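Local atomic coordinates of Vlm2 (Streptomyces tsusimaensis, PDB entry 6ECC), a protein that works as a nonribosomal peptide synthetase, probably binding phosphopantetheine on its carrier domains, and is represented here by its thioesterase domain of the alpha/beta-hydrolase clan. Residues I41-P46 / G65-V70. Numbering follows the deposited sequence.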
ATOM      1  N   ILE A  41      -0.538  -8.449   6.793  1.00 23.88           N
ATOM      2  CA  ILE A  41      -0.860  -7.406   5.820  1.00 21.44           C
ATOM      3  C   ILE A  41       0.073  -7.572   4.637  1.00 21.53           C
ATOM      4  O   ILE A  41       1.288  -7.809   4.815  1.00 24.79           O
ATOM      5  CB  ILE A  41      -0.714  -5.978   6.352  1.00 24.57           C
ATOM      6  CG1 ILE A  41      -1.426  -5.725   7.661  1.00 28.62           C
ATOM      7  CG2 ILE A  41      -1.180  -4.955   5.309  1.00 25.82           C
ATOM      8  CD1 ILE A  41      -0.994  -4.350   8.264  1.00 31.08           C
ATOM      9  N   VAL A  42      -0.488  -7.467   3.416  1.00 20.80           N
ATOM     10  CA  VAL A  42       0.297  -7.322   2.186  1.00 21.02           C
ATOM     11  C   VAL A  42       0.055  -5.907   1.681  1.00 21.15           C
ATOM     12  O   VAL A  42      -1.082  -5.583   1.287  1.00 20.92           O
ATOM     13  CB  VAL A  42      -0.109  -8.329   1.090  1.00 22.58           C
ATOM     14  CG1 VAL A  42       0.716  -8.116  -0.179  1.00 25.96           C
ATOM     15  CG2 VAL A  42       0.107  -9.780   1.590  1.00 26.27           C
ATOM     16  N   PHE A  43       1.119  -5.090   1.635  1.00 21.51           N
ATOM     17  CA  PHE A  43       1.033  -3.745   1.085  1.00 19.70           C
ATOM     18  C   PHE A  43       1.387  -3.690  -0.402  1.00 19.99           C
ATOM     19  O   PHE A  43       2.416  -4.238  -0.822  1.00 22.61           O
ATOM     20  CB  PHE A  43       1.975  -2.817   1.831  1.00 21.13           C
ATOM     21  CG  PHE A  43       1.537  -2.452   3.248  1.00 22.54           C
ATOM     22  CD1 PHE A  43       0.492  -1.595   3.398  1.00 23.50           C
ATOM     23  CD2 PHE A  43       2.165  -2.959   4.359  1.00 27.75           C
ATOM     24  CE1 PHE A  43       0.039  -1.251   4.674  1.00 26.45           C
ATOM     25  CE2 PHE A  43       1.763  -2.582   5.650  1.00 27.83           C
ATOM     26  CZ  PHE A  43       0.703  -1.715   5.787  1.00 25.40           C
ATOM     27  N   ALA A  44       0.568  -3.019  -1.164  1.00 20.27           N
ATOM     28  CA  ALA A  44       0.827  -2.755  -2.585  1.00 21.15           C
ATOM     29  C   ALA A  44       1.617  -1.462  -2.721  1.00 22.84           C
ATOM     30  O   ALA A  44       1.391  -0.508  -1.944  1.00 22.84           O
ATOM     31  CB  ALA A  44      -0.464  -2.628  -3.340  1.00 22.21           C
ATOM     32  N   PRO A  45       2.549  -1.367  -3.676  1.00 22.54           N
ATOM     33  CA  PRO A  45       3.440  -0.232  -3.721  1.00 22.71           C
ATOM     34  C   PRO A  45       2.800   0.992  -4.365  1.00 19.81           C
ATOM     35  O   PRO A  45       2.027   0.882  -5.333  1.00 21.46           O
ATOM     36  CB  PRO A  45       4.631  -0.731  -4.583  1.00 22.97           C
ATOM     37  CG  PRO A  45       4.024  -1.742  -5.530  1.00 22.14           C
ATOM     38  CD  PRO A  45       2.914  -2.403  -4.642  1.00 24.97           C
ATOM     39  N   PRO A  46       3.192   2.182  -3.917  1.00 20.42           N
ATOM     40  CA  PRO A  46       2.770   3.413  -4.604  1.00 21.27           C
ATOM     41  C   PRO A  46       3.587   3.637  -5.867  1.00 21.98           C
ATOM     42  O   PRO A  46       4.413   2.779  -6.257  1.00 24.47           O
ATOM     43  CB  PRO A  46       3.065   4.480  -3.570  1.00 23.30           C
ATOM     44  CG  PRO A  46       4.261   3.970  -2.831  1.00 26.96           C
ATOM     45  CD  PRO A  46       4.139   2.464  -2.829  1.00 24.21           C
ATOM     46  N   GLY A  65       0.982 -10.229  12.518  1.00 32.07           N
ATOM     47  CA  GLY A  65       1.966 -11.281  12.327  1.00 34.23           C
ATOM     48  C   GLY A  65       2.918 -10.897  11.201  1.00 37.78           C
ATOM     49  O   GLY A  65       3.899 -10.192  11.396  1.00 40.51           O
ATOM     50  N   GLU A  66       2.648 -11.415  10.020  1.00 29.38           N
ATOM     51  CA  GLU A  66       3.545 -11.293   8.872  1.00 30.06           C
ATOM     52  C   GLU A  66       3.144 -10.062   8.077  1.00 29.03           C
ATOM     53  O   GLU A  66       1.987  -9.975   7.629  1.00 30.97           O
ATOM     54  CB  GLU A  66       3.396 -12.524   7.991  1.00 38.08           C
ATOM     55  CG  GLU A  66       3.855 -13.835   8.663  1.00 50.18           C
ATOM     56  CD  GLU A  66       3.853 -15.014   7.683  1.00 62.42           C
ATOM     57  OE1 GLU A  66       4.267 -16.101   8.106  1.00 68.50           O
ATOM     58  OE2 GLU A  66       3.410 -14.860   6.507  1.00 60.21           O
ATOM     59  N   ILE A  67       4.095  -9.152   7.843  1.00 25.42           N
ATOM     60  CA  ILE A  67       3.830  -7.956   7.035  1.00 27.50           C
ATOM     61  C   ILE A  67       4.695  -8.084   5.804  1.00 26.40           C
ATOM     62  O   ILE A  67       5.920  -8.166   5.923  1.00 28.65           O
ATOM     63  CB  ILE A  67       4.195  -6.662   7.780  1.00 27.97           C
ATOM     64  CG1 ILE A  67       3.491  -6.511   9.141  1.00 38.16           C
ATOM     65  CG2 ILE A  67       3.848  -5.483   6.899  1.00 27.98           C
ATOM     66  CD1 ILE A  67       2.048  -6.302   9.002  1.00 49.49           C
ATOM     67  N   HIS A  68       4.078  -8.068   4.649  1.00 25.09           N
ATOM     68  CA  HIS A  68       4.785  -8.102   3.399  1.00 25.36           C
ATOM     69  C   HIS A  68       4.461  -6.877   2.563  1.00 23.47           C
ATOM     70  O   HIS A  68       3.477  -6.197   2.777  1.00 24.46           O
ATOM     71  CB  HIS A  68       4.376  -9.309   2.564  1.00 26.01           C
ATOM     72  CG  HIS A  68       4.730 -10.642   3.148  1.00 29.75           C
ATOM     73  ND1 HIS A  68       3.865 -11.389   3.925  1.00 29.29           N
ATOM     74  CD2 HIS A  68       5.841 -11.406   2.982  1.00 34.54           C
ATOM     75  CE1 HIS A  68       4.439 -12.541   4.232  1.00 32.44           C
ATOM     76  NE2 HIS A  68       5.640 -12.576   3.680  1.00 32.32           N
ATOM     77  N   GLY A  69       5.334  -6.595   1.601  1.00 24.86           N
ATOM     78  CA  GLY A  69       5.018  -5.635   0.540  1.00 24.71           C
ATOM     79  C   GLY A  69       5.305  -6.314  -0.784  1.00 26.89           C
ATOM     80  O   GLY A  69       6.115  -7.225  -0.847  1.00 28.96           O
ATOM     81  N   VAL A  70       4.615  -5.871  -1.837  1.00 23.99           N
ATOM     82  CA  VAL A  70       4.898  -6.331  -3.179  1.00 23.71           C
ATOM     83  C   VAL A  70       5.782  -5.293  -3.850  1.00 26.05           C
ATOM     84  O   VAL A  70       5.470  -4.086  -3.869  1.00 26.33           O
ATOM     85  CB  VAL A  70       3.612  -6.566  -3.994  1.00 25.77           C
ATOM     86  CG1 VAL A  70       4.012  -7.021  -5.393  1.00 26.74           C
ATOM     87  CG2 VAL A  70       2.825  -7.578  -3.325  1.00 29.56           C
TER
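I41–F43 and I67–V70 pair as adjacent parallel strands in the central sheet of the alpha/beta-hydrolase-type thioesterase domain, the two strands of a beta-alpha-beta unit whose crossover carries helix 55-60. Four backbone hydrogen bonds alternate along the pair. I41 N gives to E66 O at 3.1 Å and F43 N to H68 O at 2.8 Å, while I41 O accepts H68 N at 2.8 Å and F43 O accepts V70 N at 2.9 Å; the F43 N and H68 N bonds are nearly straight.

I41, F43 and I67 share the face covered by helix 55-60. I41 and I67 run side by side, CD1 of I41 lying 3.7 Å from CD1 of I67, and I67 CG2 comes to the edge of the F43 ring, 3.8 Å from CE2. In I67, chi1 of -56° sets CG2 by the ring, and a bent chi2 of -68° turns CD1 back to I41. Within its own strand, I41 CG2 sits over the centre of the F43 ring. An alanine in place of I67 would probably cost the I41 methyl and the F43 ring edge one apolar neighbour each and leave a gap facing helix 55-60.

On the other face, V42 CG1 meets V70 CG2 at 3.8 Å, beside helix 86-97. Past the strand, the P45 ring packs over V70 O, a buried carbonyl with no hydrogen-bond partner. Cohesion thus rests on backbone bonds and apolar packing, without any salt bridge between the strands.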